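Local coordinates for protein purine nucleoside phosphorylase (Grouper iridovirus, PDB 3KHS) that probably catalyses the phosphorolysis of purine nucleosides such as inosine and guanosine, releasing the free base for purine salvage, at residues 22-27 with 274-279; 63-68 with 74-79; 95-100 with 106-111; 126-131 with 170-175; 26-29 with 34-37. One frame throughout, in Å; residues are numbered along the deposited sequence.

Contact 1. Residues 22-27 with 274-279; sequences PVLGIV and LVIEKI
L24 and I276 mark the closest backbone approach, with their CA atoms 8.4 Å apart, where strand 24-27 and helix 274-279 run nearly antiparallel at 162° with their axes separated by 11.4 Å. That gap is filled by four branched aliphatic side chains and by nothing polar. L24 carries most of the strand's share. Its CG stands anti to the backbone N (chi1 175°), which sends the forked end at the helix with its two methyls going to different turns. CD2 of L24 lies 3.5 Å from CD1 of I276 and also rests against CG1 of that residue, whereas CD1 of L24 reaches CD1 of I279 at 3.8 Å, the two side chains crossing at about a right angle. I276 is stretched out from the helix (chi2 179°), and this lets its terminal methyl touch two strand residues at once: besides L24 it meets CD1 of I26 at 4.0 Å. I26 gets there only by its tip, since its CB does not point at the helix. The contact is thus made almost wholly by methyl ends. The strand's backbone spends its hydrogen bonds within the sheet, for example between G25 and I107 on one side and between L24 and V76 on the other. L24 also leans on I107 and V109, and I279 on I107, which carries the apolar layer over to the next strand. A C-terminal helix laid over the inner strands of a mixed sheet in this manner is characteristic of a layered alpha/beta fold, here that of the PNP/MTAP phosphorylases.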
# COMPACT_ATOMS: atom_id res chain seq x y z
N PRO B 22 -24.23 21.70 -15.26
CA PRO B 22 -23.28 21.06 -16.17
C PRO B 22 -23.66 19.60 -16.37
O PRO B 22 -24.12 18.94 -15.44
CB PRO B 22 -21.96 21.23 -15.44
CG PRO B 22 -22.38 21.17 -14.00
CD PRO B 22 -23.55 22.10 -14.02
N VAL B 23 -23.48 19.09 -17.59
CA VAL B 23 -23.81 17.69 -17.87
C VAL B 23 -22.51 16.92 -18.17
O VAL B 23 -22.44 15.68 -18.06
CB VAL B 23 -24.79 17.57 -19.07
CG1 VAL B 23 -24.21 18.26 -20.30
CG2 VAL B 23 -25.05 16.10 -19.38
N LEU B 24 -21.48 17.66 -18.57
CA LEU B 24 -20.18 17.07 -18.84
C LEU B 24 -19.11 17.71 -17.97
O LEU B 24 -19.07 18.94 -17.79
CB LEU B 24 -19.77 17.24 -20.31
CG LEU B 24 -18.34 16.72 -20.54
CD1 LEU B 24 -18.36 15.54 -21.46
CD2 LEU B 24 -17.48 17.82 -21.08
N GLY B 25 -18.23 16.88 -17.43
CA GLY B 25 -17.16 17.40 -16.58
C GLY B 25 -15.77 17.19 -17.17
O GLY B 25 -15.51 16.23 -17.89
N ILE B 26 -14.85 18.09 -16.85
CA ILE B 26 -13.48 17.98 -17.35
C ILE B 26 -12.51 18.21 -16.19
O ILE B 26 -12.71 19.11 -15.39
CB ILE B 26 -13.15 19.06 -18.43
CG1 ILE B 26 -14.22 19.09 -19.51
CG2 ILE B 26 -11.76 18.79 -19.04
CD1 ILE B 26 -14.10 20.28 -20.44
N VAL B 27 -11.46 17.39 -16.12
CA VAL B 27 -10.42 17.52 -15.09
C VAL B 27 -9.14 17.77 -15.87
O VAL B 27 -8.73 16.91 -16.65
CB VAL B 27 -10.22 16.21 -14.29
CG1 VAL B 27 -9.25 16.45 -13.11
CG2 VAL B 27 -11.53 15.71 -13.77
N LEU B 274 -13.23 18.27 -29.86
CA LEU B 274 -13.82 17.42 -30.89
C LEU B 274 -14.57 16.26 -30.24
O LEU B 274 -15.61 15.84 -30.73
CB LEU B 274 -12.76 16.87 -31.84
CG LEU B 274 -13.10 16.78 -33.34
CD1 LEU B 274 -12.10 15.85 -34.00
CD2 LEU B 274 -14.54 16.28 -33.58
N VAL B 275 -14.03 15.76 -29.13
CA VAL B 275 -14.65 14.64 -28.42
C VAL B 275 -15.99 15.07 -27.83
O VAL B 275 -16.97 14.32 -27.83
CB VAL B 275 -13.71 14.12 -27.28
CG1 VAL B 275 -14.45 13.18 -26.37
CG2 VAL B 275 -12.53 13.39 -27.88
N ILE B 276 -16.03 16.29 -27.33
CA ILE B 276 -17.23 16.82 -26.74
C ILE B 276 -18.27 17.01 -27.84
O ILE B 276 -19.47 16.83 -27.61
CB ILE B 276 -16.94 18.15 -26.00
CG1 ILE B 276 -16.15 17.85 -24.72
CG2 ILE B 276 -18.23 18.91 -25.71
CD1 ILE B 276 -15.75 19.07 -23.90
N GLU B 277 -17.82 17.36 -29.04
CA GLU B 277 -18.77 17.53 -30.14
C GLU B 277 -19.44 16.19 -30.45
O GLU B 277 -20.66 16.13 -30.56
CB GLU B 277 -18.07 18.06 -31.39
CG GLU B 277 -19.03 18.56 -32.44
CD GLU B 277 -18.31 19.02 -33.70
OE1 GLU B 277 -17.28 19.72 -33.57
OE2 GLU B 277 -18.79 18.69 -34.81
N LYS B 278 -18.66 15.13 -30.58
CA LYS B 278 -19.20 13.79 -30.86
C LYS B 278 -20.13 13.30 -29.75
O LYS B 278 -21.04 12.50 -29.99
CB LYS B 278 -18.07 12.76 -31.04
CG LYS B 278 -17.18 13.04 -32.24
CD LYS B 278 -15.90 12.24 -32.20
CE LYS B 278 -15.18 12.33 -33.53
NZ LYS B 278 -15.99 11.67 -34.63
N ILE B 279 -19.89 13.77 -28.52
CA ILE B 279 -20.70 13.40 -27.37
C ILE B 279 -22.08 14.07 -27.42
O ILE B 279 -23.08 13.46 -27.04
CB ILE B 279 -20.01 13.82 -26.05
CG1 ILE B 279 -18.71 13.04 -25.88
CG2 ILE B 279 -20.93 13.57 -24.88
CD1 ILE B 279 -17.94 13.40 -24.61

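Contact 2. Residues 63-68 with 74-79; sequences GSLIFG and SCVCMK
S74 starts the returning strand next to G68, its backbone carbon lying against the carbonyl oxygen of that glycine. At C75 the pairing becomes regular: its N donates to G68 O, and its own O takes the N-H of G68 at 3.0 Å. V76 follows opposite F67 in a non-hydrogen-bonded pair, and here side chains do the work. The two lie side by side and point the same way, with CG2 of V76 3.6 Å from CE2 of the phenyl ring; the same methyl also touches the end of L65. C77 and I66 exchange a second pair of bonds, C77 N to I66 O at 2.7 Å and I66 N to C77 O at 2.8 Å. On the face shared with V76, M78 then sets its CG 3.6 Å from CD1 of L65. K79 closes the register with an uneven pair: its N reaches S64 O at 2.8 Å, but the return bond from S64 N is weak. The extended first part of the lysine chain (chi2 -171°) carries CG and CD against CD1 of I66, crossing it at a slant, and a bend at chi3 (77°) beyond them turns the ammonium end away. The two strands form a beta hairpin. The first is bonded on its far side to strand 42-46, as between L65 and V45, and the second abuts strand 24-28, where L24 touches C75. Helix 95-102 covers the face bearing V76 and M78, through P96, M97 and F100.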
# COMPACT_ATOMS: atom_id res chain seq x y z
N GLY B 63 -5.98 26.72 -7.91
CA GLY B 63 -7.00 26.04 -8.69
C GLY B 63 -8.37 26.70 -8.84
O GLY B 63 -8.86 27.40 -7.97
N SER B 64 -9.01 26.45 -9.97
CA SER B 64 -10.33 27.02 -10.19
C SER B 64 -11.25 26.09 -10.94
O SER B 64 -10.82 25.25 -11.73
CB SER B 64 -10.23 28.35 -10.92
OG SER B 64 -9.32 28.27 -12.01
N LEU B 65 -12.54 26.27 -10.69
CA LEU B 65 -13.59 25.48 -11.31
C LEU B 65 -14.25 26.42 -12.32
O LEU B 65 -14.64 27.53 -11.97
CB LEU B 65 -14.57 25.04 -10.23
CG LEU B 65 -15.44 23.81 -10.39
CD1 LEU B 65 -14.58 22.63 -10.78
CD2 LEU B 65 -16.19 23.52 -9.07
N ILE B 66 -14.38 25.98 -13.57
CA ILE B 66 -14.96 26.80 -14.62
C ILE B 66 -16.25 26.23 -15.16
O ILE B 66 -16.31 25.05 -15.51
CB ILE B 66 -13.95 26.98 -15.79
CG1 ILE B 66 -12.64 27.55 -15.27
CG2 ILE B 66 -14.51 27.93 -16.84
CD1 ILE B 66 -11.68 27.94 -16.37
N PHE B 67 -17.30 27.05 -15.21
CA PHE B 67 -18.58 26.59 -15.75
C PHE B 67 -18.85 27.32 -17.04
O PHE B 67 -18.75 28.55 -17.09
CB PHE B 67 -19.74 26.87 -14.81
CG PHE B 67 -19.61 26.20 -13.49
CD1 PHE B 67 -18.81 26.75 -12.51
CD2 PHE B 67 -20.27 25.00 -13.25
CE1 PHE B 67 -18.66 26.11 -11.29
CE2 PHE B 67 -20.12 24.35 -12.02
CZ PHE B 67 -19.32 24.90 -11.05
N GLY B 68 -19.18 26.56 -18.08
CA GLY B 68 -19.43 27.18 -19.37
C GLY B 68 -19.76 26.12 -20.40
O GLY B 68 -19.82 24.93 -20.10
N SER B 74 -23.12 22.12 -21.82
CA SER B 74 -22.78 22.82 -20.58
C SER B 74 -21.79 21.92 -19.81
O SER B 74 -22.07 20.75 -19.50
CB SER B 74 -24.03 23.09 -19.75
OG SER B 74 -24.81 21.92 -19.65
N CYS B 75 -20.64 22.49 -19.52
CA CYS B 75 -19.58 21.76 -18.84
C CYS B 75 -19.11 22.47 -17.58
O CYS B 75 -19.31 23.68 -17.39
CB CYS B 75 -18.34 21.63 -19.77
SG CYS B 75 -18.55 21.06 -21.50
N VAL B 76 -18.46 21.67 -16.72
CA VAL B 76 -17.81 22.16 -15.51
C VAL B 76 -16.38 21.64 -15.71
O VAL B 76 -16.18 20.47 -16.00
CB VAL B 76 -18.43 21.58 -14.19
CG1 VAL B 76 -18.48 20.11 -14.23
CG2 VAL B 76 -17.58 22.01 -13.01
N CYS B 77 -15.40 22.53 -15.59
CA CYS B 77 -14.01 22.16 -15.80
C CYS B 77 -13.13 22.45 -14.60
O CYS B 77 -13.10 23.57 -14.10
CB CYS B 77 -13.45 22.90 -17.00
SG CYS B 77 -11.63 22.72 -17.27
N MET B 78 -12.41 21.42 -14.14
CA MET B 78 -11.48 21.53 -13.03
C MET B 78 -10.13 21.95 -13.59
O MET B 78 -9.54 21.23 -14.39
CB MET B 78 -11.32 20.17 -12.33
CG MET B 78 -12.39 19.84 -11.23
SD MET B 78 -12.15 18.27 -10.38
CE MET B 78 -10.90 18.65 -9.18
N LYS B 79 -9.65 23.13 -13.21
CA LYS B 79 -8.34 23.59 -13.63
C LYS B 79 -7.42 23.28 -12.46
O LYS B 79 -7.15 24.13 -11.62
CB LYS B 79 -8.35 25.10 -13.93
CG LYS B 79 -8.85 25.44 -15.33
CD LYS B 79 -8.65 26.89 -15.69
CE LYS B 79 -7.21 27.20 -16.06
NZ LYS B 79 -7.09 28.52 -16.78

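Contact 3. Residues 95-100 with 106-111; sequences FPMRVF and KIVVLT
F100 comes nearest to V108 of the strand in backbone terms, with 8.4 Å between their CA atoms, as helix 95-100 passes over strand 107-111 at a distance that side chains alone can bridge. V108 supplies the whole of the strand's close contact and divides it between its two methyls. CG2 of V108 meets CD2 of F100 at 3.8 Å, arriving at the edge of the phenyl ring and in its plane, not over a face. CG1 of V108 lies 4.1 Å from SD of M97. A bend at chi2 (-56°) turns the methionine SD toward the strand, and a second at chi3 (99°) lays CE of M97 3.6 Å above one face of the F100 ring, offset toward the rim. M97 and F100 therefore present V108 with a joined surface in which a sulfur and a ring edge lie next to each other. M97 also touches V27, so the helix spans more than one strand, while V108 is bonded through its backbone to L233. Helix 95-102 lies in the connection from strand 73-79 to strand 107-116, which are both parallel to strand 24-28 and flank it: a beta-alpha-beta crossover that skips one strand, as befits an alpha/beta sheet.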
# COMPACT_ATOMS: atom_id res chain seq x y z
N PHE B 95 -13.00 14.07 -3.74
CA PHE B 95 -14.22 14.77 -3.31
C PHE B 95 -14.83 15.54 -4.49
O PHE B 95 -16.04 15.59 -4.65
CB PHE B 95 -13.92 15.73 -2.15
CG PHE B 95 -15.11 16.51 -1.68
CD1 PHE B 95 -16.17 15.87 -1.05
CD2 PHE B 95 -15.22 17.87 -1.94
CE1 PHE B 95 -17.32 16.56 -0.67
CE2 PHE B 95 -16.35 18.57 -1.58
CZ PHE B 95 -17.41 17.92 -0.94
N PRO B 96 -13.99 16.15 -5.33
CA PRO B 96 -14.55 16.89 -6.47
C PRO B 96 -15.35 15.98 -7.42
O PRO B 96 -16.28 16.43 -8.09
CB PRO B 96 -13.32 17.53 -7.12
CG PRO B 96 -12.37 17.71 -5.95
CD PRO B 96 -12.54 16.40 -5.20
N MET B 97 -15.00 14.70 -7.49
CA MET B 97 -15.75 13.78 -8.35
C MET B 97 -17.14 13.56 -7.76
O MET B 97 -18.12 13.37 -8.51
CB MET B 97 -15.08 12.41 -8.49
CG MET B 97 -13.93 12.35 -9.48
SD MET B 97 -14.33 12.89 -11.13
CE MET B 97 -13.68 14.60 -11.09
N ARG B 98 -17.23 13.53 -6.44
CA ARG B 98 -18.52 13.34 -5.80
C ARG B 98 -19.33 14.62 -6.06
O ARG B 98 -20.53 14.56 -6.31
CB ARG B 98 -18.34 13.05 -4.31
CG ARG B 98 -17.71 11.70 -4.04
CD ARG B 98 -17.66 11.35 -2.55
NE ARG B 98 -17.13 10.00 -2.32
CZ ARG B 98 -15.83 9.67 -2.37
NH1 ARG B 98 -14.93 10.58 -2.64
NH2 ARG B 98 -15.44 8.42 -2.15
N VAL B 99 -18.66 15.77 -6.04
CA VAL B 99 -19.33 17.04 -6.31
C VAL B 99 -19.85 17.02 -7.77
O VAL B 99 -21.00 17.38 -8.02
CB VAL B 99 -18.35 18.21 -6.08
CG1 VAL B 99 -18.93 19.50 -6.55
CG2 VAL B 99 -18.00 18.31 -4.58
N PHE B 100 -19.00 16.62 -8.71
CA PHE B 100 -19.42 16.52 -10.11
C PHE B 100 -20.73 15.76 -10.19
O PHE B 100 -21.66 16.20 -10.84
CB PHE B 100 -18.37 15.78 -10.94
CG PHE B 100 -17.33 16.67 -11.58
CD1 PHE B 100 -17.02 17.90 -11.04
CD2 PHE B 100 -16.63 16.24 -12.69
CE1 PHE B 100 -16.03 18.67 -11.57
CE2 PHE B 100 -15.62 17.01 -13.24
CZ PHE B 100 -15.32 18.22 -12.69
N LYS B 106 -22.85 13.76 -16.15
CA LYS B 106 -23.06 12.39 -16.61
C LYS B 106 -21.81 11.79 -17.24
O LYS B 106 -21.62 10.59 -17.19
CB LYS B 106 -24.25 12.35 -17.59
CG LYS B 106 -25.57 12.47 -16.86
CD LYS B 106 -26.71 12.71 -17.83
CE LYS B 106 -28.07 12.81 -17.13
NZ LYS B 106 -29.20 12.93 -18.11
N ILE B 107 -20.96 12.64 -17.80
CA ILE B 107 -19.73 12.18 -18.42
C ILE B 107 -18.56 13.01 -17.91
O ILE B 107 -18.66 14.23 -17.77
CB ILE B 107 -19.81 12.31 -19.95
CG1 ILE B 107 -20.92 11.41 -20.48
CG2 ILE B 107 -18.46 11.96 -20.56
CD1 ILE B 107 -21.25 11.66 -21.96
N VAL B 108 -17.45 12.34 -17.60
CA VAL B 108 -16.27 13.05 -17.13
C VAL B 108 -15.06 12.75 -18.03
O VAL B 108 -14.76 11.59 -18.32
CB VAL B 108 -15.94 12.67 -15.67
CG1 VAL B 108 -14.61 13.32 -15.24
CG2 VAL B 108 -17.08 13.10 -14.74
N VAL B 109 -14.40 13.80 -18.50
CA VAL B 109 -13.22 13.66 -19.37
C VAL B 109 -12.01 14.10 -18.53
O VAL B 109 -11.88 15.28 -18.17
CB VAL B 109 -13.30 14.57 -20.62
CG1 VAL B 109 -12.05 14.37 -21.49
CG2 VAL B 109 -14.57 14.28 -21.44
N LEU B 110 -11.12 13.15 -18.23
CA LEU B 110 -9.92 13.40 -17.42
C LEU B 110 -8.66 13.43 -18.28
O LEU B 110 -8.54 12.68 -19.24
CB LEU B 110 -9.71 12.30 -16.38
CG LEU B 110 -10.70 11.63 -15.39
CD1 LEU B 110 -10.83 12.44 -14.15
CD2 LEU B 110 -12.03 11.39 -16.06
N THR B 111 -7.72 14.28 -17.92
CA THR B 111 -6.45 14.36 -18.62
C THR B 111 -5.35 14.35 -17.55
O THR B 111 -5.61 14.69 -16.38
CB THR B 111 -6.32 15.66 -19.42
OG1 THR B 111 -6.35 16.78 -18.53
CG2 THR B 111 -7.42 15.76 -20.46

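Contact 4. Residues 126-131 with 170-175; sequences FMVVRD and YAISAA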
# COMPACT_ATOMS: atom_id res chain seq x y z
N PHE B 126 -0.17 10.88 -27.05
CA PHE B 126 -1.36 10.82 -26.22
C PHE B 126 -1.68 9.35 -26.00
O PHE B 126 -1.56 8.55 -26.92
CB PHE B 126 -2.55 11.45 -26.94
CG PHE B 126 -2.54 12.96 -26.99
CD1 PHE B 126 -3.41 13.64 -27.84
CD2 PHE B 126 -1.69 13.70 -26.20
CE1 PHE B 126 -3.43 15.03 -27.88
CE2 PHE B 126 -1.71 15.10 -26.24
CZ PHE B 126 -2.59 15.75 -27.09
N MET B 127 -2.08 8.99 -24.79
CA MET B 127 -2.48 7.61 -24.54
C MET B 127 -3.88 7.64 -23.97
O MET B 127 -4.10 8.07 -22.84
CB MET B 127 -1.58 6.88 -23.54
CG MET B 127 -2.07 5.44 -23.36
SD MET B 127 -1.42 4.52 -22.01
CE MET B 127 -2.53 5.01 -20.71
N VAL B 128 -4.83 7.20 -24.78
CA VAL B 128 -6.21 7.12 -24.37
C VAL B 128 -6.22 5.93 -23.41
O VAL B 128 -5.64 4.88 -23.73
CB VAL B 128 -7.11 6.85 -25.60
CG1 VAL B 128 -8.44 6.32 -25.17
CG2 VAL B 128 -7.27 8.13 -26.41
N VAL B 129 -6.86 6.09 -22.25
CA VAL B 129 -6.85 5.03 -21.26
C VAL B 129 -7.94 3.98 -21.40
O VAL B 129 -9.12 4.30 -21.39
CB VAL B 129 -6.92 5.61 -19.81
CG1 VAL B 129 -6.81 4.49 -18.80
CG2 VAL B 129 -5.80 6.60 -19.62
N ARG B 130 -7.52 2.73 -21.53
CA ARG B 130 -8.48 1.65 -21.69
C ARG B 130 -8.69 0.91 -20.39
O ARG B 130 -9.69 0.24 -20.20
CB ARG B 130 -8.01 0.65 -22.77
CG ARG B 130 -6.97 -0.34 -22.30
CD ARG B 130 -6.67 -1.46 -23.32
NE ARG B 130 -6.41 -2.71 -22.61
CZ ARG B 130 -5.21 -3.27 -22.49
NH1 ARG B 130 -4.16 -2.70 -23.06
NH2 ARG B 130 -5.06 -4.38 -21.78
N ASP B 131 -7.74 1.03 -19.48
CA ASP B 131 -7.86 0.35 -18.19
C ASP B 131 -6.79 0.90 -17.25
O ASP B 131 -5.89 1.60 -17.69
CB ASP B 131 -7.67 -1.15 -18.39
CG ASP B 131 -8.24 -1.95 -17.24
OD1 ASP B 131 -9.04 -1.36 -16.52
OD2 ASP B 131 -7.94 -3.15 -17.05
N TYR B 170 -14.73 7.43 -29.64
CA TYR B 170 -14.82 8.83 -30.03
C TYR B 170 -13.44 9.48 -29.95
O TYR B 170 -13.05 10.24 -30.83
CB TYR B 170 -15.79 9.59 -29.13
CG TYR B 170 -17.23 9.15 -29.20
CD1 TYR B 170 -17.76 8.61 -30.38
CD2 TYR B 170 -18.10 9.36 -28.13
CE1 TYR B 170 -19.11 8.29 -30.49
CE2 TYR B 170 -19.46 9.05 -28.23
CZ TYR B 170 -19.96 8.51 -29.42
OH TYR B 170 -21.31 8.22 -29.54
N ALA B 171 -12.70 9.19 -28.88
CA ALA B 171 -11.39 9.80 -28.72
C ALA B 171 -10.40 9.37 -29.80
O ALA B 171 -9.71 10.21 -30.37
CB ALA B 171 -10.84 9.49 -27.33
N ILE B 172 -10.34 8.07 -30.08
CA ILE B 172 -9.45 7.53 -31.10
C ILE B 172 -9.74 8.14 -32.47
O ILE B 172 -8.84 8.57 -33.18
CB ILE B 172 -9.63 6.02 -31.23
CG1 ILE B 172 -9.29 5.36 -29.90
CG2 ILE B 172 -8.79 5.49 -32.37
CD1 ILE B 172 -7.87 5.58 -29.47
N SER B 173 -11.03 8.17 -32.82
CA SER B 173 -11.51 8.72 -34.07
C SER B 173 -11.26 10.23 -34.16
O SER B 173 -10.91 10.78 -35.22
CB SER B 173 -13.01 8.41 -34.17
OG SER B 173 -13.65 9.29 -35.07
N ALA B 174 -11.43 10.91 -33.04
CA ALA B 174 -11.21 12.34 -33.02
C ALA B 174 -9.74 12.64 -33.27
O ALA B 174 -9.39 13.64 -33.88
CB ALA B 174 -11.63 12.91 -31.67
N ALA B 175 -8.88 11.74 -32.78
CA ALA B 175 -7.44 11.88 -32.93
C ALA B 175 -7.12 11.71 -34.41
O ALA B 175 -6.40 12.53 -35.00
CB ALA B 175 -6.73 10.82 -32.11
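V128, A171 and I172 make a small apolar contact between strand 126-129 and helix 165-178, at the place where this helix lies against the far part of the large mixed sheet. The nearest CA atoms are those of V128 and A171. CG2 of V128 makes the closest contacts, touching CB of A171 at 3.9 Å and CD1 of I172 at 4.0 Å, and CB of V128 also lies near CD1 of I172. The CG2 branch is placed anti to the valine's carbonyl carbon, and CG1 stays farther off than CG2. I172 starts off to one side, and a bend at chi2 (-61°) swings CD1 across to V128, where the two side chains meet at a slant. Around this point, A171 also packs on L233, and V128 on V235, while the strand is bonded to strand 184-191 through pairs such as V128 with H185. Just beyond the corner at R130, D131 accepts a hydrogen bond from the backbone N of A201 of a neighbouring subunit. With only methyls and a methine meeting, the contact has no directional bond to fix its register; shape and burial hold it, and the single methyl of A171 is consistent with the close approach of the helix here.

Contact 5. Residues 26-29 with 34-37; sequences IVCG and KIGD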
# COMPACT_ATOMS: atom_id res chain seq x y z
N ILE B 26 -14.85 18.09 -16.85
CA ILE B 26 -13.48 17.98 -17.35
C ILE B 26 -12.51 18.21 -16.19
O ILE B 26 -12.71 19.11 -15.39
CB ILE B 26 -13.15 19.06 -18.43
CG1 ILE B 26 -14.22 19.09 -19.51
CG2 ILE B 26 -11.76 18.79 -19.04
CD1 ILE B 26 -14.10 20.28 -20.44
N VAL B 27 -11.46 17.39 -16.12
CA VAL B 27 -10.42 17.52 -15.09
C VAL B 27 -9.14 17.77 -15.87
O VAL B 27 -8.73 16.91 -16.65
CB VAL B 27 -10.22 16.21 -14.29
CG1 VAL B 27 -9.25 16.45 -13.11
CG2 VAL B 27 -11.53 15.71 -13.77
N CYS B 28 -8.51 18.93 -15.69
CA CYS B 28 -7.26 19.22 -16.38
C CYS B 28 -6.04 18.76 -15.59
O CYS B 28 -5.84 19.15 -14.43
CB CYS B 28 -7.11 20.73 -16.62
SG CYS B 28 -8.46 21.41 -17.54
N GLY B 29 -5.22 17.94 -16.23
CA GLY B 29 -4.02 17.45 -15.57
C GLY B 29 -2.91 18.47 -15.57
O GLY B 29 -3.15 19.66 -15.82
N LYS B 34 -4.96 25.21 -20.07
CA LYS B 34 -5.51 25.91 -21.23
C LYS B 34 -6.84 25.33 -21.72
O LYS B 34 -7.65 26.04 -22.29
CB LYS B 34 -4.49 25.91 -22.37
CG LYS B 34 -3.20 26.67 -22.08
CD LYS B 34 -3.27 28.14 -22.52
CE LYS B 34 -1.92 28.84 -22.31
NZ LYS B 34 -1.87 30.26 -22.80
N ILE B 35 -7.06 24.04 -21.49
CA ILE B 35 -8.28 23.39 -21.93
C ILE B 35 -9.51 24.18 -21.46
O ILE B 35 -10.53 24.22 -22.15
CB ILE B 35 -8.40 21.96 -21.34
CG1 ILE B 35 -7.23 21.09 -21.78
CG2 ILE B 35 -9.70 21.33 -21.78
CD1 ILE B 35 -7.38 19.63 -21.34
N GLY B 36 -9.39 24.79 -20.29
CA GLY B 36 -10.48 25.54 -19.70
C GLY B 36 -10.92 26.79 -20.44
O GLY B 36 -12.09 27.17 -20.38
N ASP B 37 -9.98 27.45 -21.12
CA ASP B 37 -10.30 28.65 -21.87
C ASP B 37 -11.31 28.32 -22.95
O ASP B 37 -11.93 29.21 -23.53
CB ASP B 37 -9.04 29.21 -22.53
CG ASP B 37 -7.89 29.41 -21.56
OD1 ASP B 37 -8.16 29.67 -20.35
OD2 ASP B 37 -6.73 29.31 -22.03
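I35 gives up the most surface here, followed by C28 and then I26, and these three side chains account for nearly all of the contact between 26-29 and 34-37. I35 lies over the end of the strand with its CB 3.8 Å from SG of C28. The sulfur stands beside the backbone N of its own residue (chi1 -57°), and from there it meets the isoleucine at its branch point, not at a terminal methyl. The second contact is looser: CG2 of I35 and CG2 of I26 are 4.3 Å apart. C28 and I26 thus receive one residue from the same side of the strand, while V27 between them is turned the other way. The backbones stay well separated, with 7.0 Å between the CA atoms of C28 and I35. G36 passes the sulfur at a distance, its N 4.5 Å from SG of C28. Residues 34-37 curl in a helical manner without a helix's regular bonds, though D37 N does bond to K34 O at 3.0 Å. Beyond the two segments, I35 packs on M268 and T269 of helix 257-279, and C28 on C77 of the next strand. T111 ties the strand end from beside it, its OG1 bonded to G29 N and V27 O. The chain between the segments is a glycine-rich turn after a parallel strand, and I35 packs against the strand end just after it; in relatives of the PNP family a loop of this kind contributes to the phosphate site, and the same role is probable here.

All five contacts reach one mixed sheet. Contacts 1 and 5 both use strand 24-28, and I26 touches in each; they lay aliphatic groups on the same flank of it, and contact 3 covers the opposite flank. Contact 2 differs in kind: two adjacent strands joined by backbone bonds, with partly exposed ends at S64 and K79, whereas the other four are held by side chains. Contacts 1, 3 and 5 are buried throughout; contact 4, whose centre lies about 22 Å from that of contact 2, is buried at V128 and A171 but partly exposed at I172. Backbone bonds between I26 and M78 and between G25 and I107 knit contacts 1, 2 and 3 into a continuous sheet.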